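Local coordinates for protein 2-hydroxyisobutyryl-CoA synthetase (Aquincola tertiaricarbonis, PDB 6HDY) that belongs to the AMP-binding (ANL) enzyme family, whose members pair a large N-terminal part with a smaller C-terminal domain, at residues 90-95 against 337-342; 52-57 against 326-331; 451-456 against 481-486; 401-406 against 414-419. All blocks are in the same frame, centred on the assembly; numbering follows the deposited sequence.

Interaction 1: 90-95 against 337-342; sequences ARVPVV and MIRLLS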
loop_
_atom_site.group_PDB
_atom_site.type_symbol
_atom_site.label_atom_id
_atom_site.label_comp_id
_atom_site.label_asym_id
_atom_site.label_seq_id
_atom_site.Cartn_x
_atom_site.Cartn_y
_atom_site.Cartn_z
ATOM N N ALA A 90 38.842 -8.173 5.368
ATOM C CA ALA A 90 39.646 -9.365 5.133
ATOM C C ALA A 90 39.175 -10.612 5.870
ATOM O O ALA A 90 39.213 -11.701 5.289
ATOM C CB ALA A 90 41.108 -9.075 5.462
ATOM N N ARG A 91 38.746 -10.467 7.142
ATOM C CA ARG A 91 38.360 -11.601 7.985
ATOM C C ARG A 91 36.889 -11.977 7.929
ATOM O O ARG A 91 36.567 -13.167 8.016
ATOM C CB ARG A 91 38.782 -11.380 9.453
ATOM C CG ARG A 91 40.251 -11.075 9.660
ATOM C CD ARG A 91 40.525 -10.707 11.107
ATOM N NE ARG A 91 41.947 -10.457 11.342
ATOM C CZ ARG A 91 42.841 -11.393 11.641
ATOM N NH1 ARG A 91 44.112 -11.067 11.833
ATOM N NH2 ARG A 91 42.470 -12.666 11.755
ATOM N N VAL A 92 36.001 -10.971 7.831
ATOM C CA VAL A 92 34.555 -11.189 7.830
ATOM C C VAL A 92 34.064 -11.640 6.443
ATOM O O VAL A 92 34.165 -10.879 5.474
ATOM C CB VAL A 92 33.758 -9.980 8.398
ATOM C CG1 VAL A 92 32.265 -10.291 8.516
ATOM C CG2 VAL A 92 34.317 -9.522 9.737
ATOM N N PRO A 93 33.519 -12.882 6.333
ATOM C CA PRO A 93 32.994 -13.334 5.030
ATOM C C PRO A 93 31.736 -12.561 4.633
ATOM O O PRO A 93 30.919 -12.224 5.502
ATOM C CB PRO A 93 32.679 -14.813 5.278
ATOM C CG PRO A 93 32.361 -14.884 6.734
ATOM C CD PRO A 93 33.284 -13.896 7.389
ATOM N N VAL A 94 31.586 -12.268 3.335
ATOM C CA VAL A 94 30.391 -11.580 2.853
ATOM C C VAL A 94 29.169 -12.507 2.893
ATOM O O VAL A 94 29.283 -13.719 2.691
ATOM C CB VAL A 94 30.535 -10.930 1.450
ATOM C CG1 VAL A 94 31.546 -9.802 1.465
ATOM C CG2 VAL A 94 30.864 -11.964 0.365
ATOM N N VAL A 95 28.002 -11.922 3.124
ATOM C CA VAL A 95 26.735 -12.642 3.089
ATOM C C VAL A 95 26.211 -12.510 1.660
ATOM O O VAL A 95 26.263 -11.427 1.096
ATOM C CB VAL A 95 25.718 -12.063 4.097
ATOM C CG1 VAL A 95 24.348 -12.748 3.947
ATOM C CG2 VAL A 95 26.247 -12.172 5.529
ATOM N N MET A 337 22.138 -7.154 8.751
ATOM C CA MET A 337 22.971 -7.565 7.625
ATOM C C MET A 337 24.400 -7.125 7.874
ATOM O O MET A 337 24.652 -5.933 8.068
ATOM C CB MET A 337 22.472 -6.954 6.305
ATOM C CG MET A 337 21.137 -7.466 5.801
ATOM S SD MET A 337 20.936 -9.232 5.485
ATOM C CE MET A 337 22.384 -9.679 4.893
ATOM N N ILE A 338 25.322 -8.094 7.931
ATOM C CA ILE A 338 26.736 -7.810 8.177
ATOM C C ILE A 338 27.538 -8.247 6.967
ATOM O O ILE A 338 27.751 -9.439 6.738
ATOM C CB ILE A 338 27.281 -8.380 9.525
ATOM C CG1 ILE A 338 26.364 -7.990 10.707
ATOM C CG2 ILE A 338 28.720 -7.903 9.767
ATOM C CD1 ILE A 338 26.580 -8.770 11.935
ATOM N N ARG A 339 27.980 -7.261 6.203
ATOM C CA ARG A 339 28.748 -7.433 4.982
ATOM C C ARG A 339 27.934 -8.183 3.933
ATOM O O ARG A 339 28.377 -9.187 3.390
ATOM C CB ARG A 339 30.156 -8.038 5.251
ATOM C CG ARG A 339 31.108 -6.955 5.683
ATOM C CD ARG A 339 32.520 -7.380 6.010
ATOM N NE ARG A 339 33.168 -8.205 4.992
ATOM C CZ ARG A 339 33.840 -7.747 3.941
ATOM N NH1 ARG A 339 33.905 -6.443 3.699
ATOM N NH2 ARG A 339 34.430 -8.590 3.109
ATOM N N LEU A 340 26.728 -7.682 3.640
ATOM C CA LEU A 340 25.918 -8.264 2.564
ATOM C C LEU A 340 26.438 -7.761 1.214
ATOM O O LEU A 340 26.602 -6.551 1.006
ATOM C CB LEU A 340 24.404 -7.981 2.710
ATOM C CG LEU A 340 23.447 -8.393 1.552
ATOM C CD1 LEU A 340 23.315 -9.919 1.441
ATOM C CD2 LEU A 340 22.063 -7.754 1.723
ATOM N N LEU A 341 26.721 -8.721 0.324
ATOM C CA LEU A 341 27.186 -8.498 -1.035
ATOM C C LEU A 341 25.975 -8.041 -1.887
ATOM O O LEU A 341 24.974 -8.746 -1.949
ATOM C CB LEU A 341 27.816 -9.799 -1.579
ATOM C CG LEU A 341 28.228 -9.833 -3.066
ATOM C CD1 LEU A 341 29.277 -8.772 -3.378
ATOM C CD2 LEU A 341 28.766 -11.204 -3.443
ATOM N N SER A 342 26.048 -6.840 -2.483
ATOM C CA SER A 342 24.942 -6.309 -3.285
ATOM C C SER A 342 24.861 -6.960 -4.642
ATOM O O SER A 342 23.762 -7.206 -5.138
ATOM C CB SER A 342 25.055 -4.799 -3.448
ATOM O OG SER A 342 26.138 -4.472 -4.304
HETATM O O HOH W 1 29.117 -11.671 7.519
#

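Interaction 2: 52-57 against 326-331; sequences GRLQQV and VYTHLE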
loop_
_atom_site.group_PDB
_atom_site.type_symbol
_atom_site.label_atom_id
_atom_site.label_comp_id
_atom_site.label_asym_id
_atom_site.label_seq_id
_atom_site.Cartn_x
_atom_site.Cartn_y
_atom_site.Cartn_z
ATOM N N GLY A 52 33.921 0.973 16.267
ATOM C CA GLY A 52 33.412 0.749 17.616
ATOM C C GLY A 52 32.039 0.109 17.576
ATOM O O GLY A 52 31.791 -0.894 18.252
ATOM N N ARG A 53 31.158 0.654 16.723
ATOM C CA ARG A 53 29.800 0.141 16.519
ATOM C C ARG A 53 29.827 -1.257 15.886
ATOM O O ARG A 53 29.037 -2.121 16.261
ATOM C CB ARG A 53 28.988 1.103 15.625
ATOM C CG ARG A 53 27.545 0.616 15.329
ATOM C CD ARG A 53 26.695 0.315 16.571
ATOM N NE ARG A 53 26.698 1.430 17.520
ATOM C CZ ARG A 53 25.937 2.510 17.397
ATOM N NH1 ARG A 53 25.064 2.608 16.395
ATOM N NH2 ARG A 53 26.023 3.488 18.281
ATOM N N LEU A 54 30.722 -1.442 14.905
ATOM C CA LEU A 54 30.951 -2.671 14.149
ATOM C C LEU A 54 31.253 -3.808 15.111
ATOM O O LEU A 54 30.721 -4.902 14.946
ATOM C CB LEU A 54 32.128 -2.438 13.174
ATOM C CG LEU A 54 31.922 -2.601 11.659
ATOM C CD1 LEU A 54 30.472 -2.526 11.213
ATOM C CD2 LEU A 54 32.811 -1.659 10.869
ATOM N N GLN A 55 32.026 -3.521 16.163
ATOM C CA GLN A 55 32.379 -4.470 17.216
ATOM C C GLN A 55 31.133 -4.852 18.030
ATOM O O GLN A 55 30.899 -6.039 18.274
ATOM C CB GLN A 55 33.474 -3.883 18.123
ATOM C CG GLN A 55 34.812 -3.712 17.398
ATOM C CD GLN A 55 35.760 -2.790 18.129
ATOM O OE1 GLN A 55 35.388 -1.709 18.595
ATOM N NE2 GLN A 55 37.016 -3.189 18.224
ATOM N N GLN A 56 30.312 -3.837 18.397
ATOM C CA GLN A 56 29.055 -4.004 19.128
ATOM C C GLN A 56 28.096 -4.895 18.318
ATOM O O GLN A 56 27.582 -5.860 18.860
ATOM C CB GLN A 56 28.385 -2.639 19.400
ATOM C CG GLN A 56 29.075 -1.728 20.388
ATOM C CD GLN A 56 28.278 -0.460 20.645
ATOM O OE1 GLN A 56 28.550 0.595 20.046
ATOM N NE2 GLN A 56 27.310 -0.520 21.580
ATOM N N VAL A 57 27.893 -4.583 17.013
ATOM C CA VAL A 57 27.000 -5.302 16.084
ATOM C C VAL A 57 27.411 -6.783 15.940
ATOM O O VAL A 57 26.564 -7.675 16.061
ATOM C CB VAL A 57 26.882 -4.554 14.718
ATOM C CG1 VAL A 57 26.125 -5.384 13.671
ATOM C CG2 VAL A 57 26.206 -3.192 14.905
ATOM N N VAL A 326 29.209 -3.494 -0.625
ATOM C CA VAL A 326 29.078 -4.484 0.449
ATOM C C VAL A 326 28.592 -3.638 1.624
ATOM O O VAL A 326 29.187 -2.586 1.899
ATOM C CB VAL A 326 30.401 -5.265 0.732
ATOM C CG1 VAL A 326 30.343 -6.045 2.056
ATOM C CG2 VAL A 326 30.754 -6.196 -0.428
ATOM N N TYR A 327 27.460 -4.050 2.261
ATOM C CA TYR A 327 26.823 -3.239 3.295
ATOM C C TYR A 327 26.691 -3.894 4.647
ATOM O O TYR A 327 26.448 -5.096 4.733
ATOM C CB TYR A 327 25.420 -2.807 2.847
ATOM C CG TYR A 327 25.303 -2.106 1.513
ATOM C CD1 TYR A 327 25.588 -0.745 1.388
ATOM C CD2 TYR A 327 24.793 -2.770 0.399
ATOM C CE1 TYR A 327 25.385 -0.069 0.181
ATOM C CE2 TYR A 327 24.567 -2.100 -0.805
ATOM C CZ TYR A 327 24.873 -0.751 -0.910
ATOM O OH TYR A 327 24.682 -0.094 -2.101
ATOM N N THR A 328 26.774 -3.065 5.712
ATOM C CA THR A 328 26.598 -3.486 7.102
ATOM C C THR A 328 25.713 -2.498 7.867
ATOM O O THR A 328 26.004 -1.299 7.888
ATOM C CB THR A 328 27.954 -3.733 7.812
ATOM O OG1 THR A 328 28.713 -4.714 7.093
ATOM C CG2 THR A 328 27.774 -4.181 9.264
ATOM N N HIS A 329 24.642 -3.024 8.508
ATOM C CA HIS A 329 23.745 -2.280 9.393
ATOM C C HIS A 329 24.472 -1.865 10.660
ATOM O O HIS A 329 25.089 -2.710 11.328
ATOM C CB HIS A 329 22.513 -3.142 9.826
ATOM C CG HIS A 329 21.445 -3.247 8.777
ATOM N ND1 HIS A 329 21.032 -4.475 8.282
ATOM C CD2 HIS A 329 20.715 -2.271 8.189
ATOM C CE1 HIS A 329 20.082 -4.205 7.401
ATOM N NE2 HIS A 329 19.866 -2.891 7.304
ATOM N N LEU A 330 24.346 -0.580 11.042
ATOM C CA LEU A 330 24.930 -0.141 12.328
ATOM C C LEU A 330 23.848 0.146 13.400
ATOM O O LEU A 330 24.169 0.329 14.574
ATOM C CB LEU A 330 25.846 1.090 12.130
ATOM C CG LEU A 330 26.996 0.966 11.128
ATOM C CD1 LEU A 330 27.774 2.250 11.059
ATOM C CD2 LEU A 330 27.910 -0.183 11.484
ATOM N N GLU A 331 22.566 0.160 12.999
ATOM C CA GLU A 331 21.438 0.514 13.857
ATOM C C GLU A 331 20.237 -0.419 13.698
ATOM O O GLU A 331 19.091 0.054 13.660
ATOM C CB GLU A 331 21.033 1.983 13.601
ATOM C CG GLU A 331 22.074 3.017 14.021
ATOM C CD GLU A 331 21.660 4.473 13.943
ATOM O OE1 GLU A 331 20.679 4.791 13.236
ATOM O OE2 GLU A 331 22.318 5.303 14.604
HETATM O O HOH W 2 23.450 4.817 16.909
#

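Interaction 3: 451-456 against 481-486; sequences KVELVA and NQQLQS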
loop_
_atom_site.group_PDB
_atom_site.type_symbol
_atom_site.label_atom_id
_atom_site.label_comp_id
_atom_site.label_asym_id
_atom_site.label_seq_id
_atom_site.Cartn_x
_atom_site.Cartn_y
_atom_site.Cartn_z
ATOM N N LYS A 451 22.152 -3.280 -34.351
ATOM C CA LYS A 451 21.021 -3.407 -35.265
ATOM C C LYS A 451 19.775 -2.840 -34.544
ATOM O O LYS A 451 19.463 -3.271 -33.429
ATOM C CB LYS A 451 20.788 -4.869 -35.648
ATOM C CG LYS A 451 21.641 -5.351 -36.809
ATOM C CD LYS A 451 21.310 -6.796 -37.173
ATOM C CE LYS A 451 21.912 -7.202 -38.501
ATOM N NZ LYS A 451 21.680 -8.638 -38.790
ATOM N N VAL A 452 19.093 -1.857 -35.164
ATOM C CA VAL A 452 17.895 -1.223 -34.618
ATOM C C VAL A 452 16.658 -1.573 -35.446
ATOM O O VAL A 452 16.648 -1.385 -36.655
ATOM C CB VAL A 452 18.045 0.320 -34.461
ATOM C CG1 VAL A 452 16.778 0.956 -33.869
ATOM C CG2 VAL A 452 19.265 0.692 -33.622
ATOM N N GLU A 453 15.615 -2.057 -34.787
ATOM C CA GLU A 453 14.312 -2.278 -35.401
ATOM C C GLU A 453 13.398 -1.224 -34.743
ATOM O O GLU A 453 13.385 -1.130 -33.512
ATOM C CB GLU A 453 13.768 -3.694 -35.105
ATOM C CG GLU A 453 12.451 -3.978 -35.823
ATOM C CD GLU A 453 11.505 -4.995 -35.209
ATOM O OE1 GLU A 453 10.509 -5.353 -35.879
ATOM O OE2 GLU A 453 11.736 -5.416 -34.055
ATOM N N LEU A 454 12.681 -0.411 -35.544
ATOM C CA LEU A 454 11.755 0.556 -34.954
ATOM C C LEU A 454 10.425 -0.120 -34.711
ATOM O O LEU A 454 9.974 -0.934 -35.532
ATOM C CB LEU A 454 11.497 1.790 -35.849
ATOM C CG LEU A 454 12.620 2.804 -36.070
ATOM C CD1 LEU A 454 12.157 3.898 -37.004
ATOM C CD2 LEU A 454 13.117 3.399 -34.758
ATOM N N VAL A 455 9.785 0.233 -33.588
ATOM C CA VAL A 455 8.442 -0.219 -33.246
ATOM C C VAL A 455 7.536 1.030 -33.217
ATOM O O VAL A 455 8.040 2.155 -33.159
ATOM C CB VAL A 455 8.343 -1.066 -31.945
ATOM C CG1 VAL A 455 9.054 -2.412 -32.094
ATOM C CG2 VAL A 455 8.832 -0.298 -30.711
ATOM N N ALA A 456 6.212 0.821 -33.267
ATOM C CA ALA A 456 5.219 1.881 -33.267
ATOM C C ALA A 456 5.320 2.729 -31.995
ATOM O O ALA A 456 5.560 2.178 -30.928
ATOM C CB ALA A 456 3.821 1.276 -33.373
ATOM N N ASN A 481 17.218 -11.356 -35.307
ATOM C CA ASN A 481 18.409 -11.260 -36.155
ATOM C C ASN A 481 18.091 -11.655 -37.604
ATOM O O ASN A 481 18.380 -10.885 -38.520
ATOM C CB ASN A 481 19.570 -12.090 -35.586
ATOM C CG ASN A 481 20.932 -11.477 -35.840
ATOM O OD1 ASN A 481 21.068 -10.349 -36.344
ATOM N ND2 ASN A 481 21.975 -12.202 -35.480
ATOM N N GLN A 482 17.438 -12.829 -37.789
ATOM C CA GLN A 482 16.974 -13.381 -39.058
ATOM C C GLN A 482 15.987 -12.422 -39.766
ATOM O O GLN A 482 16.064 -12.278 -40.988
ATOM C CB GLN A 482 16.301 -14.734 -38.809
ATOM C CG GLN A 482 17.266 -15.902 -38.555
ATOM C CD GLN A 482 16.638 -17.045 -37.783
ATOM O OE1 GLN A 482 15.424 -17.246 -37.794
ATOM N NE2 GLN A 482 17.458 -17.833 -37.101
ATOM N N GLN A 483 15.061 -11.780 -39.005
ATOM C CA GLN A 483 14.091 -10.818 -39.538
ATOM C C GLN A 483 14.829 -9.539 -40.004
ATOM O O GLN A 483 14.504 -9.006 -41.066
ATOM C CB GLN A 483 13.028 -10.468 -38.470
ATOM C CG GLN A 483 11.922 -9.516 -38.963
ATOM C CD GLN A 483 11.245 -8.714 -37.867
ATOM O OE1 GLN A 483 11.743 -8.576 -36.739
ATOM N NE2 GLN A 483 10.104 -8.121 -38.195
ATOM N N LEU A 484 15.816 -9.067 -39.194
ATOM C CA LEU A 484 16.666 -7.898 -39.439
ATOM C C LEU A 484 17.666 -8.136 -40.563
ATOM O O LEU A 484 18.150 -7.171 -41.150
ATOM C CB LEU A 484 17.415 -7.471 -38.167
ATOM C CG LEU A 484 16.659 -6.595 -37.163
ATOM C CD1 LEU A 484 17.365 -6.589 -35.825
ATOM C CD2 LEU A 484 16.514 -5.157 -37.663
ATOM N N GLN A 485 17.986 -9.408 -40.859
ATOM C CA GLN A 485 18.877 -9.770 -41.954
ATOM C C GLN A 485 18.076 -9.734 -43.265
ATOM O O GLN A 485 18.625 -9.369 -44.308
ATOM C CB GLN A 485 19.484 -11.160 -41.729
ATOM C CG GLN A 485 20.707 -11.176 -40.820
ATOM C CD GLN A 485 21.096 -12.588 -40.447
ATOM O OE1 GLN A 485 20.484 -13.221 -39.589
ATOM N NE2 GLN A 485 22.106 -13.128 -41.103
ATOM N N SER A 486 16.774 -10.096 -43.207
ATOM C CA SER A 486 15.884 -10.107 -44.375
ATOM C C SER A 486 15.436 -8.700 -44.811
ATOM O O SER A 486 15.368 -8.439 -46.016
ATOM C CB SER A 486 14.665 -10.986 -44.117
ATOM O OG SER A 486 14.998 -12.362 -44.169
#

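Interaction 4: 401-406 against 414-419; sequences RIVITR and LLRVEP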
loop_
_atom_site.group_PDB
_atom_site.type_symbol
_atom_site.label_atom_id
_atom_site.label_comp_id
_atom_site.label_asym_id
_atom_site.label_seq_id
_atom_site.Cartn_x
_atom_site.Cartn_y
_atom_site.Cartn_z
ATOM N N ARG A 401 13.821 -2.012 -26.032
ATOM C CA ARG A 401 14.111 -3.343 -25.516
ATOM C C ARG A 401 15.473 -3.736 -26.077
ATOM O O ARG A 401 15.834 -3.345 -27.198
ATOM C CB ARG A 401 13.068 -4.395 -25.944
ATOM C CG ARG A 401 11.662 -4.288 -25.327
ATOM C CD ARG A 401 11.537 -4.752 -23.877
ATOM N NE ARG A 401 11.544 -3.578 -23.027
ATOM C CZ ARG A 401 10.512 -3.132 -22.327
ATOM N NH1 ARG A 401 9.400 -3.849 -22.235
ATOM N NH2 ARG A 401 10.593 -1.986 -21.691
ATOM N N ILE A 402 16.241 -4.478 -25.282
ATOM C CA ILE A 402 17.527 -5.048 -25.677
ATOM C C ILE A 402 17.240 -6.550 -25.803
ATOM O O ILE A 402 16.671 -7.131 -24.875
ATOM C CB ILE A 402 18.656 -4.741 -24.662
ATOM C CG1 ILE A 402 18.716 -3.242 -24.307
ATOM C CG2 ILE A 402 19.998 -5.259 -25.157
ATOM C CD1 ILE A 402 19.330 -2.965 -22.942
ATOM N N VAL A 403 17.502 -7.138 -26.989
ATOM C CA VAL A 403 17.255 -8.559 -27.254
ATOM C C VAL A 403 18.608 -9.284 -27.327
ATOM O O VAL A 403 19.444 -8.975 -28.182
ATOM C CB VAL A 403 16.311 -8.841 -28.464
ATOM C CG1 VAL A 403 16.145 -10.334 -28.701
ATOM C CG2 VAL A 403 14.941 -8.189 -28.262
ATOM N N ILE A 404 18.844 -10.185 -26.358
ATOM C CA ILE A 404 20.116 -10.909 -26.226
ATOM C C ILE A 404 19.947 -12.418 -26.108
ATOM O O ILE A 404 18.836 -12.940 -25.997
ATOM C CB ILE A 404 20.991 -10.364 -25.032
ATOM C CG1 ILE A 404 20.443 -10.838 -23.643
ATOM C CG2 ILE A 404 21.214 -8.836 -25.089
ATOM C CD1 ILE A 404 21.434 -10.747 -22.448
ATOM N N THR A 405 21.088 -13.106 -26.111
ATOM C CA THR A 405 21.211 -14.524 -25.821
ATOM C C THR A 405 22.439 -14.743 -24.942
ATOM O O THR A 405 23.524 -14.251 -25.267
ATOM C CB THR A 405 21.130 -15.421 -27.074
ATOM O OG1 THR A 405 21.021 -16.762 -26.611
ATOM C CG2 THR A 405 22.343 -15.280 -28.025
ATOM N N ARG A 406 22.274 -15.432 -23.815
ATOM C CA ARG A 406 23.449 -15.723 -22.984
ATOM C C ARG A 406 23.938 -17.151 -23.220
ATOM O O ARG A 406 24.956 -17.554 -22.657
ATOM C CB ARG A 406 23.241 -15.381 -21.497
ATOM C CG ARG A 406 23.386 -13.876 -21.244
ATOM C CD ARG A 406 23.789 -13.541 -19.816
ATOM N NE ARG A 406 23.601 -12.121 -19.501
ATOM C CZ ARG A 406 22.455 -11.600 -19.085
ATOM N NH1 ARG A 406 21.377 -12.364 -18.951
ATOM N NH2 ARG A 406 22.368 -10.303 -18.822
ATOM N N LEU A 414 21.147 -6.239 -30.669
ATOM C CA LEU A 414 19.814 -6.120 -31.260
ATOM C C LEU A 414 18.960 -5.211 -30.367
ATOM O O LEU A 414 18.788 -5.494 -29.170
ATOM C CB LEU A 414 19.120 -7.493 -31.474
ATOM C CG LEU A 414 19.832 -8.569 -32.321
ATOM C CD1 LEU A 414 18.965 -9.799 -32.454
ATOM C CD2 LEU A 414 20.202 -8.059 -33.715
ATOM N N LEU A 415 18.443 -4.110 -30.949
ATOM C CA LEU A 415 17.606 -3.145 -30.227
ATOM C C LEU A 415 16.270 -2.937 -30.923
ATOM O O LEU A 415 16.221 -2.905 -32.150
ATOM C CB LEU A 415 18.326 -1.790 -30.060
ATOM C CG LEU A 415 19.678 -1.748 -29.309
ATOM C CD1 LEU A 415 20.275 -0.336 -29.348
ATOM C CD2 LEU A 415 19.525 -2.199 -27.822
ATOM N N ARG A 416 15.185 -2.849 -30.136
ATOM C CA ARG A 416 13.827 -2.543 -30.591
ATOM C C ARG A 416 13.609 -1.168 -29.982
ATOM O O ARG A 416 13.553 -1.050 -28.756
ATOM C CB ARG A 416 12.771 -3.552 -30.080
ATOM C CG ARG A 416 12.971 -5.004 -30.571
ATOM C CD ARG A 416 11.703 -5.826 -30.369
ATOM N NE ARG A 416 10.839 -5.721 -31.546
ATOM C CZ ARG A 416 9.530 -5.963 -31.578
ATOM N NH1 ARG A 416 8.883 -6.327 -30.475
ATOM N NH2 ARG A 416 8.852 -5.827 -32.714
ATOM N N VAL A 417 13.617 -0.113 -30.821
ATOM C CA VAL A 417 13.532 1.266 -30.337
ATOM C C VAL A 417 12.273 1.999 -30.826
ATOM O O VAL A 417 11.917 1.938 -32.008
ATOM C CB VAL A 417 14.835 2.053 -30.680
ATOM C CG1 VAL A 417 14.769 3.500 -30.208
ATOM C CG2 VAL A 417 16.075 1.365 -30.109
ATOM N N GLU A 418 11.614 2.696 -29.904
ATOM C CA GLU A 418 10.466 3.522 -30.232
ATOM C C GLU A 418 10.940 4.903 -30.714
ATOM O O GLU A 418 11.736 5.541 -30.021
ATOM C CB GLU A 418 9.572 3.739 -28.992
ATOM C CG GLU A 418 8.290 2.930 -28.977
ATOM C CD GLU A 418 7.384 3.211 -27.797
ATOM O OE1 GLU A 418 7.211 4.403 -27.448
ATOM O OE2 GLU A 418 6.781 2.248 -27.272
ATOM N N PRO A 419 10.446 5.398 -31.873
ATOM C CA PRO A 419 10.701 6.808 -32.237
ATOM C C PRO A 419 9.615 7.676 -31.555
ATOM O O PRO A 419 8.601 7.143 -31.087
ATOM C CB PRO A 419 10.464 6.812 -33.742
ATOM C CG PRO A 419 9.369 5.776 -33.930
ATOM C CD PRO A 419 9.508 4.754 -32.824
HETATM O O HOH W 3 21.914 -8.015 -28.448
#

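Interaction 1: 90-95 against 337-342
V95 and L340 form a single beta bridge, with a backbone hydrogen bond to each neighbour of L340. V95 N donates to R339 O at 2.8 Å, and L341 N donates to V95 O at 2.9 Å with an N-H...O angle of 176°. A water adds to this polar set by donating to both P93 O and I338 O.

The side-chain bond comes from R339. Its NE donates a hydrogen bond to V92 O at 2.9 Å, but the 144° angle at hydrogen and the position of NE above the carbonyl plane mark a bent bond; NH2 reaches the same oxygen only weakly. V94 CG1 lies over one face of the guanidinium, 3.5 Å from R339 NH2. The rest of the group is held by a salt bridge from NH1 to E307 and a bond from NH2 to M314 O, which together limit its rotation.

Apolar contacts gather on V95. With CG1 turned anti to the backbone N (chi1 175°), that methyl meets M337 CE at 3.8 Å and L340 CD1 at 3.9 Å. Separately, V95 CG2 makes a methyl-to-carbonyl approach of 3.3 Å to I338 O.

R339 and L340 both face Y327 of strand 322-329, a G1 beta bulge. The loop leaving helix 85-91 runs beside the bulge; in helix 66-74, W72 touches V92 and P93 and Y68 touches V95, while helix 43-64 packs on I338.

Interaction 2: 52-57 against 326-331
The guanidinium of R53 is used at its edge toward L330 and E331: L330 O, E331 CG and a water all lie in its plane, as does Q56 OE1 of its own helix. NH1 donates to L330 O at 3.1 Å with an N-H...O angle of 161°, although it stands 41° out of the carbonyl plane, off the lone-pair directions. NE donates to Q56 OE1 at 3.2 Å, so two partners limit the rotation of the group; W15 adds a cation-pi contact. Bends at chi2 and chi3 fold the arginine chain back over L330, bringing CD within 3.2 Å of L330 O. The carboxylate of E331 is nearly coplanar with the guanidinium, and the water joins them, 2.8 Å from R53 NH1 and 2.6 Å from E331 OE2. E331 OE2 makes a salt bridge with R38, and OE1 a hydrogen bond with the Y21 hydroxyl.

The contact sets helix 43-64 against the end of strand 322-329, in the antiparallel five-stranded sheet of the N-terminal part. Here the packing is mostly apolar. L54 CD1 lies against L330 CD2 and meets T328 CG2 at 3.7 Å, the side chains of L54 and T328 crossing at about a right angle; V57 makes a methyl-to-carbonyl contact with H329 O. F88 of helix 85-91 covers both L54 and T328, whose OG1 is hydrogen-bonded to R339 N.

Interaction 3: 451-456 against 481-486
K451, E453 and L484 carry the contact between an edge strand of the C-terminal domain's mixed four-stranded sheet and the final helix of the model. It is an alpha/beta packing of helix 474-486 on strand 450-454, in which the axes of the short segments 481-486 and 451-454 approach to 9.7 Å at an angle of 86°.

In the first shell, L484 points at the strand and divides its two methyls between alternate residues. CD1 sits 3.8 Å from K451 CB, and CD2 lies 4.0 Å from E453 CB and close to V452 O. The lysine chain, extended beyond CG, runs past L484 in the opposite direction and carries its ammonium to N481, one turn back along the helix. E453, also extended, crosses Q483 at about a right angle, with their carboxylate and amide planes 77° apart; E453 OE1 lies 3.6 Å from both OE1 and NE2 of Q483, a near approach without a hydrogen bond assigned.

The next shell places these groups. E453 OE2 makes a salt bridge with R416 NE on the adjoining strand. Backbone bonds to strand 413-419 hold the strand in the sheet, and its alternation turns K451 and E453 to the helix and V452 away, toward S439 of helix 428-446; the V452 carbonyl takes a bond from R435. N481 packs against L414 and E412, and E412 also forms a long, weak ion pair with the lysine.

The one hydrogen bond across the contact runs from K451 NZ to N481 OD1 at 3.0 Å, with the donor tilted 30° from the carbonyl plane.

Interaction 4: 401-406 against 414-419
A beta hairpin in the C-terminal domain joins strands 399-403 and 413-419, and R401, I402 and V403 pair there with R416, L415 and L414. The short strand axes come within 4.9 Å at 158°, an antiparallel course with some twist.

R401 and R416 are a hydrogen-bonded pair with both bonds made: R401 N to R416 O at 2.9 Å, in the carbonyl plane, and R416 N to R401 O at 3.0 Å with an almost straight N-H...O angle of 173°. Toward the turn, V403 N donates to L414 O at 3.0 Å. On the return side a water sits between the strands, donating to V403 O at 2.7 Å and accepting from L414 N at 2.9 Å.

I402 and L415 form the non-hydrogen-bonded pair between. Their side chains lie side by side and point the same way, with I402 CG1 3.8 Å from L415 CD2. This apolar face meets helix 428-446 through V442 on L415. The other face carries R401, V403, L414 and R416; there F477 of helix 474-486 lies against L414, and the R401 guanidinium turns off to a salt bridge with E399.

Strand 470-471 borders I402 on its far side, with backbone bonds from I402 to I471 and to R469 just before that strand. The hairpin therefore forms the middle of a mixed sheet with helices on both faces, an alpha/beta layering.

In the fold
Interactions 1 and 2 are buried in the N-terminal part and work on neighbouring strands of one antiparallel sheet, touching where L340 N meets Y327 O. Interactions 3 and 4 share the mixed sheet of the C-terminal domain, with centres 9 Å apart; 401-406 with 414-419 is its buried middle, 451-456 with 481-486 its surface edge. The two pairs are far apart, the centres of interactions 2 and 3 being 51 Å from each other. Chemistry follows place: interaction 4 rests chiefly on strand-to-strand backbone bonds, interactions 1 and 2 bring an arginine to a carbonyl oxygen amid apolar packing, to which interaction 1 adds a single bridge, and the surface contact uses long polar chains around one leucine.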